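Local coordinates for hypothetical protein Atu1540 (Agrobacterium tumefaciens str. C58, PDB 2HWJ) that is of unknown function but belongs to a putative ParB-like nuclease family and may act on nucleic acid, at residues Arg27-Lys32 and Leu75-Val80; Arg167-Asp172 and Met186-Ser191. All coordinates share one frame; numbering follows the deposited sequence.

Interaction 1: Arg27-Lys32 and Leu75-Val80; sequences REVELK and LSKEGV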
loop_
_atom_site.group_PDB
_atom_site.type_symbol
_atom_site.label_atom_id
_atom_site.label_comp_id
_atom_site.label_asym_id
_atom_site.label_seq_id
_atom_site.Cartn_x
_atom_site.Cartn_y
_atom_site.Cartn_z
ATOM N N ARG A 27 3.765 9.727 -28.333
ATOM C CA ARG A 27 4.732 8.760 -28.872
ATOM C C ARG A 27 4.385 7.332 -28.408
ATOM O O ARG A 27 4.483 6.395 -29.189
ATOM C CB ARG A 27 6.183 9.110 -28.496
ATOM C CG ARG A 27 7.128 9.111 -29.668
ATOM C CD ARG A 27 8.599 9.097 -29.269
ATOM N NE ARG A 27 8.992 7.788 -28.749
ATOM C CZ ARG A 27 9.951 7.005 -29.271
ATOM N NH1 ARG A 27 10.628 7.411 -30.359
ATOM N NH2 ARG A 27 10.222 5.814 -28.695
ATOM N N GLU A 28 4.005 7.183 -27.121
ATOM C CA GLU A 28 3.669 5.897 -26.532
ATOM C C GLU A 28 2.392 5.424 -27.259
ATOM O O GLU A 28 2.367 4.288 -27.794
ATOM C CB GLU A 28 3.482 6.031 -25.003
ATOM C CG GLU A 28 3.444 4.677 -24.153
ATOM C CD GLU A 28 3.975 4.816 -22.610
ATOM O OE1 GLU A 28 3.849 5.936 -22.006
ATOM O OE2 GLU A 28 4.485 3.831 -21.977
ATOM N N VAL A 29 1.370 6.317 -27.334
ATOM C CA VAL A 29 0.167 6.042 -28.128
ATOM C C VAL A 29 0.553 5.428 -29.493
ATOM O O VAL A 29 0.222 4.255 -29.748
ATOM C CB VAL A 29 -0.706 7.281 -28.335
ATOM C CG1 VAL A 29 -1.846 7.022 -29.326
ATOM C CG2 VAL A 29 -1.247 7.713 -27.046
ATOM N N GLU A 30 1.281 6.172 -30.335
ATOM C CA GLU A 30 1.719 5.674 -31.676
ATOM C C GLU A 30 2.417 4.293 -31.668
ATOM O O GLU A 30 2.105 3.422 -32.516
ATOM C CB GLU A 30 2.578 6.707 -32.416
ATOM C CG GLU A 30 1.876 8.026 -32.761
ATOM C CD GLU A 30 0.620 7.851 -33.627
ATOM O OE1 GLU A 30 -0.506 8.292 -33.181
ATOM O OE2 GLU A 30 0.748 7.275 -34.747
ATOM N N LEU A 31 3.339 4.067 -30.722
ATOM C CA LEU A 31 3.895 2.705 -30.557
ATOM C C LEU A 31 2.782 1.678 -30.322
ATOM O O LEU A 31 2.668 0.734 -31.103
ATOM C CB LEU A 31 4.988 2.624 -29.492
ATOM C CG LEU A 31 6.229 3.435 -29.926
ATOM C CD1 LEU A 31 7.304 3.366 -28.843
ATOM C CD2 LEU A 31 6.799 3.048 -31.334
ATOM N N LYS A 32 1.923 1.877 -29.301
ATOM C CA LYS A 32 0.752 0.998 -29.152
ATOM C C LYS A 32 0.012 0.834 -30.482
ATOM O O LYS A 32 -0.197 -0.297 -30.897
ATOM C CB LYS A 32 -0.150 1.406 -28.012
ATOM C CG LYS A 32 0.281 0.865 -26.635
ATOM C CD LYS A 32 -0.120 1.908 -25.610
ATOM C CE LYS A 32 0.024 1.501 -24.163
ATOM N NZ LYS A 32 1.016 0.432 -23.890
ATOM N N LEU A 75 -6.407 2.672 -29.314
ATOM C CA LEU A 75 -7.424 1.806 -29.924
ATOM C C LEU A 75 -8.441 2.722 -30.605
ATOM O O LEU A 75 -8.914 2.468 -31.716
ATOM C CB LEU A 75 -8.102 0.935 -28.873
ATOM C CG LEU A 75 -7.782 -0.511 -28.482
ATOM C CD1 LEU A 75 -6.516 -1.028 -28.923
ATOM C CD2 LEU A 75 -7.879 -0.690 -26.986
ATOM N N SER A 76 -8.712 3.836 -29.965
ATOM C CA SER A 76 -9.650 4.757 -30.533
ATOM C C SER A 76 -9.167 5.300 -31.881
ATOM O O SER A 76 -9.896 5.230 -32.893
ATOM C CB SER A 76 -9.849 5.889 -29.596
ATOM O OG SER A 76 -10.621 6.765 -30.338
ATOM N N LYS A 77 -7.923 5.793 -31.906
ATOM C CA LYS A 77 -7.308 6.151 -33.162
ATOM C C LYS A 77 -7.263 4.989 -34.186
ATOM O O LYS A 77 -7.270 5.242 -35.392
ATOM C CB LYS A 77 -5.936 6.769 -32.960
ATOM C CG LYS A 77 -5.971 8.096 -32.255
ATOM C CD LYS A 77 -4.560 8.781 -32.370
ATOM C CE LYS A 77 -4.453 10.205 -31.760
ATOM N NZ LYS A 77 -3.165 10.866 -32.194
ATOM N N GLU A 78 -7.262 3.726 -33.753
ATOM C CA GLU A 78 -7.263 2.642 -34.765
ATOM C C GLU A 78 -8.635 2.314 -35.297
ATOM O O GLU A 78 -8.785 1.371 -36.056
ATOM C CB GLU A 78 -6.629 1.353 -34.226
ATOM C CG GLU A 78 -5.129 1.285 -34.360
ATOM C CD GLU A 78 -4.605 1.666 -35.781
ATOM O OE1 GLU A 78 -3.834 2.672 -35.871
ATOM O OE2 GLU A 78 -4.946 0.964 -36.789
ATOM N N GLY A 79 -9.640 3.077 -34.876
ATOM C CA GLY A 79 -11.023 2.817 -35.291
ATOM C C GLY A 79 -11.741 1.740 -34.456
ATOM O O GLY A 79 -12.797 1.268 -34.842
ATOM N N VAL A 80 -11.202 1.350 -33.304
ATOM C CA VAL A 80 -11.833 0.325 -32.554
ATOM C C VAL A 80 -12.953 1.006 -31.791
ATOM O O VAL A 80 -12.688 2.006 -31.186
ATOM C CB VAL A 80 -10.870 -0.281 -31.558
ATOM C CG1 VAL A 80 -11.632 -1.211 -30.677
ATOM C CG2 VAL A 80 -9.787 -1.030 -32.257
#
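Val29 and Glu30, on neighbouring positions of helix 26-37, face Lys77 at the end of helix 69-77, and the two backbones are bridged by side chains alone. The Lys77 side chain leaves its backbone toward helix 26-37 and spans the gap with its long chain. Its CG lies anti to the carbonyl carbon (chi1 -66°), and the chain then runs extended to the ammonium group. The Glu30 and Lys77 side chains cross at about a right angle. Glu30 starts out pointing away from Lys77, but a bend at chi2 (-58°) brings its carboxylate back. Glu30 OE1 lies 3.8 Å from Lys77 NZ, a long salt bridge. The same oxygen is 4.2 Å from Lys77 CD, so it sits beside the last part of the aliphatic chain as well as the charged end. Val29, which is buried, adds a loose contact: its CG1 is 4.4 Å from Lys77 CD.

Both helices belong to the region assigned to the ParB-like nuclease family, and here the later helix ends in a Schellman motif. Gly79 takes positive phi (83°). Gly79 N bonds back to Ser76 O, and Val80 N to Leu75 O. The chain turns out of the helix there and goes on to strand 82-90.

Glu30 OE1 also has a salt bridge with Arg33 NE, which shares its charge and probably helps to place the carboxylate. Lys77 makes a cation-pi contact with Phe26. Glu78 pairs with Arg33 and Arg37, so a small charged network joins the helix end to helix 26-37, while Val29 also packs on Leu73.

Interaction 2: Arg167-Asp172 and Met186-Ser191; sequences RRIDRD and MKLAKS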
loop_
_atom_site.group_PDB
_atom_site.type_symbol
_atom_site.label_atom_id
_atom_site.label_comp_id
_atom_site.label_asym_id
_atom_site.label_seq_id
_atom_site.Cartn_x
_atom_site.Cartn_y
_atom_site.Cartn_z
ATOM N N ARG A 167 11.965 19.523 -16.127
ATOM C CA ARG A 167 12.641 20.698 -15.568
ATOM C C ARG A 167 14.135 20.724 -15.904
ATOM O O ARG A 167 14.830 21.611 -15.522
ATOM C CB ARG A 167 12.413 20.771 -14.070
ATOM C CG ARG A 167 11.055 20.287 -13.653
ATOM C CD ARG A 167 10.895 20.229 -12.150
ATOM N NE ARG A 167 10.391 21.502 -11.704
ATOM C CZ ARG A 167 9.221 21.706 -11.107
ATOM N NH1 ARG A 167 8.398 20.704 -10.861
ATOM N NH2 ARG A 167 8.881 22.944 -10.750
ATOM N N ARG A 168 14.587 19.753 -16.681
ATOM C CA ARG A 168 16.005 19.458 -16.847
ATOM C C ARG A 168 16.400 19.135 -18.257
ATOM O O ARG A 168 17.540 19.138 -18.566
ATOM C CB ARG A 168 16.345 18.228 -16.029
ATOM C CG ARG A 168 16.637 18.583 -14.613
ATOM C CD ARG A 168 16.710 17.378 -13.745
ATOM N NE ARG A 168 16.713 17.799 -12.348
ATOM C CZ ARG A 168 15.616 18.025 -11.645
ATOM N NH1 ARG A 168 14.445 17.838 -12.232
ATOM N NH2 ARG A 168 15.685 18.398 -10.366
ATOM N N ILE A 169 15.476 18.743 -19.109
ATOM C CA ILE A 169 15.865 18.501 -20.465
ATOM C C ILE A 169 15.086 19.499 -21.324
ATOM O O ILE A 169 13.880 19.717 -21.136
ATOM C CB ILE A 169 15.647 17.042 -20.856
ATOM C CG1 ILE A 169 16.505 16.087 -20.014
ATOM C CG2 ILE A 169 15.939 16.818 -22.339
ATOM C CD1 ILE A 169 16.190 14.584 -20.353
ATOM N N ASP A 170 15.814 20.130 -22.226
ATOM C CA ASP A 170 15.312 21.135 -23.156
ATOM C C ASP A 170 14.217 20.508 -24.075
ATOM O O ASP A 170 14.477 19.439 -24.608
ATOM C CB ASP A 170 16.573 21.566 -23.920
ATOM C CG ASP A 170 16.363 22.662 -24.899
ATOM O OD1 ASP A 170 15.247 23.150 -25.155
ATOM O OD2 ASP A 170 17.403 23.066 -25.473
ATOM N N ARG A 171 13.016 21.112 -24.248
ATOM C CA ARG A 171 12.004 20.499 -25.178
ATOM C C ARG A 171 12.508 20.351 -26.638
ATOM O O ARG A 171 12.136 19.406 -27.368
ATOM C CB ARG A 171 10.706 21.291 -25.283
ATOM C CG ARG A 171 10.156 21.810 -24.026
ATOM C CD ARG A 171 9.427 23.192 -24.324
ATOM N NE ARG A 171 8.548 23.544 -23.187
ATOM C CZ ARG A 171 8.235 24.781 -22.795
ATOM N NH1 ARG A 171 8.710 25.846 -23.457
ATOM N NH2 ARG A 171 7.438 24.949 -21.732
ATOM N N ASP A 172 13.296 21.327 -27.048
ATOM C CA ASP A 172 13.959 21.305 -28.302
ATOM C C ASP A 172 14.885 20.094 -28.501
ATOM O O ASP A 172 15.109 19.670 -29.640
ATOM C CB ASP A 172 14.677 22.661 -28.508
ATOM C CG ASP A 172 13.658 23.823 -28.627
ATOM O OD1 ASP A 172 12.433 23.517 -28.616
ATOM O OD2 ASP A 172 14.051 25.018 -28.741
HETATM N N MSE A 186 18.603 9.052 -19.271
HETATM C CA MSE A 186 19.300 7.889 -18.763
HETATM C C MSE A 186 20.531 8.298 -17.898
HETATM O O MSE A 186 20.765 7.730 -16.823
HETATM C CB MSE A 186 19.631 6.992 -19.936
HETATM C CG MSE A 186 20.271 5.728 -19.588
HETATM SE SE MSE A 186 19.202 4.682 -18.331
HETATM C CE MSE A 186 20.376 3.057 -18.303
ATOM N N LYS A 187 21.302 9.293 -18.347
ATOM C CA LYS A 187 22.365 9.835 -17.498
ATOM C C LYS A 187 21.735 10.457 -16.220
ATOM O O LYS A 187 22.351 10.395 -15.154
ATOM C CB LYS A 187 23.216 10.817 -18.266
ATOM C CG LYS A 187 24.188 11.640 -17.516
ATOM C CD LYS A 187 25.351 11.943 -18.521
ATOM C CE LYS A 187 26.258 13.116 -18.154
ATOM N NZ LYS A 187 26.046 14.251 -19.129
ATOM N N LEU A 188 20.516 10.996 -16.288
ATOM C CA LEU A 188 20.063 11.683 -15.131
ATOM C C LEU A 188 19.477 10.679 -14.117
ATOM O O LEU A 188 19.743 10.773 -12.891
ATOM C CB LEU A 188 19.057 12.772 -15.493
ATOM C CG LEU A 188 19.503 14.106 -16.119
ATOM C CD1 LEU A 188 18.446 14.545 -17.077
ATOM C CD2 LEU A 188 19.880 15.252 -15.137
ATOM N N ALA A 189 18.647 9.755 -14.632
ATOM C CA ALA A 189 18.040 8.691 -13.835
ATOM C C ALA A 189 19.067 8.074 -12.841
ATOM O O ALA A 189 18.788 7.916 -11.637
ATOM C CB ALA A 189 17.543 7.662 -14.740
ATOM N N LYS A 190 20.236 7.726 -13.364
ATOM C CA LYS A 190 21.320 7.191 -12.601
ATOM C C LYS A 190 21.999 8.184 -11.662
ATOM O O LYS A 190 22.912 7.815 -10.952
ATOM C CB LYS A 190 22.442 6.679 -13.559
ATOM C CG LYS A 190 22.092 5.477 -14.486
ATOM C CD LYS A 190 21.370 4.243 -13.736
ATOM C CE LYS A 190 19.848 4.063 -14.077
ATOM N NZ LYS A 190 19.576 2.600 -14.272
ATOM N N SER A 191 21.676 9.456 -11.707
ATOM C CA SER A 191 22.459 10.362 -10.892
ATOM C C SER A 191 21.799 10.387 -9.544
ATOM O O SER A 191 20.629 10.044 -9.391
ATOM C CB SER A 191 22.578 11.775 -11.488
ATOM O OG SER A 191 21.325 12.460 -11.366
#
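Leu188 meets two consecutive residues, Arg168 and Ile169, and each of its methyl groups has its own partner. Leu188 CD1 lies 3.8 Å from Ile169 CG1. Ile169 CD1 is close behind, 4.0 Å from Leu188 CD1. The leucine and isoleucine side chains lie alongside one another, pointing opposite ways. The other methyl, Leu188 CD2, is 4.1 Å from Arg168 CD, so the arginine takes part through its aliphatic chain. That chain is extended from CG to NE (chi2 169°), which carries the guanidinium group on past the leucine to its polar partners.

Arg168 NE forms a salt bridge with Glu193, NH1 donates to Phe164 O, and NH2 pairs with Glu98 of the third subunit, so this side chain also ties into the tetrameric assembly. On the leucine side, Leu188 O accepts from both Ser191 N and Ser191 OG. Ser191 OG is 2.8 Å from Leu188 O and meets it in the carbonyl plane, on a lone pair. These two bonds tie Ser191 back to Leu188. On the other segment, Asp170 is the N-cap of helix 171-176. Its OD1 accepts from Asp172 N at 3.3 Å, met from above the carboxylate plane.

The contact packs a loop against a helix: the link between helices 157-166 and 171-176 rests on the C-terminal part of helix 178-189. Leu188 also touches Phe164 of helix 157-166, while Ile169 packs on Glu184 and Ala185 of helix 178-189 and on Leu139 of helix 135-146.

The two contacts are separate: their centres lie 27 Å apart, and their nearest atoms are about 11 Å apart. Along the chain, both segments of interaction 1 come before those of interaction 2. Interaction 1 joins helices 26-37 and 69-77; the latter leads into strand 82-90 of the mixed sheet. Interaction 2 lies in the later, all-helical part and farther from the chain centre. Helix 135-146 touches both regions: Arg137 forms a salt bridge with Glu28, in segment 27-32, and Leu139 packs on Ile169. The contacts are thus independent and link different parts of the chain. Each also nears another subunit, the second at Lys32 and the third at Arg168.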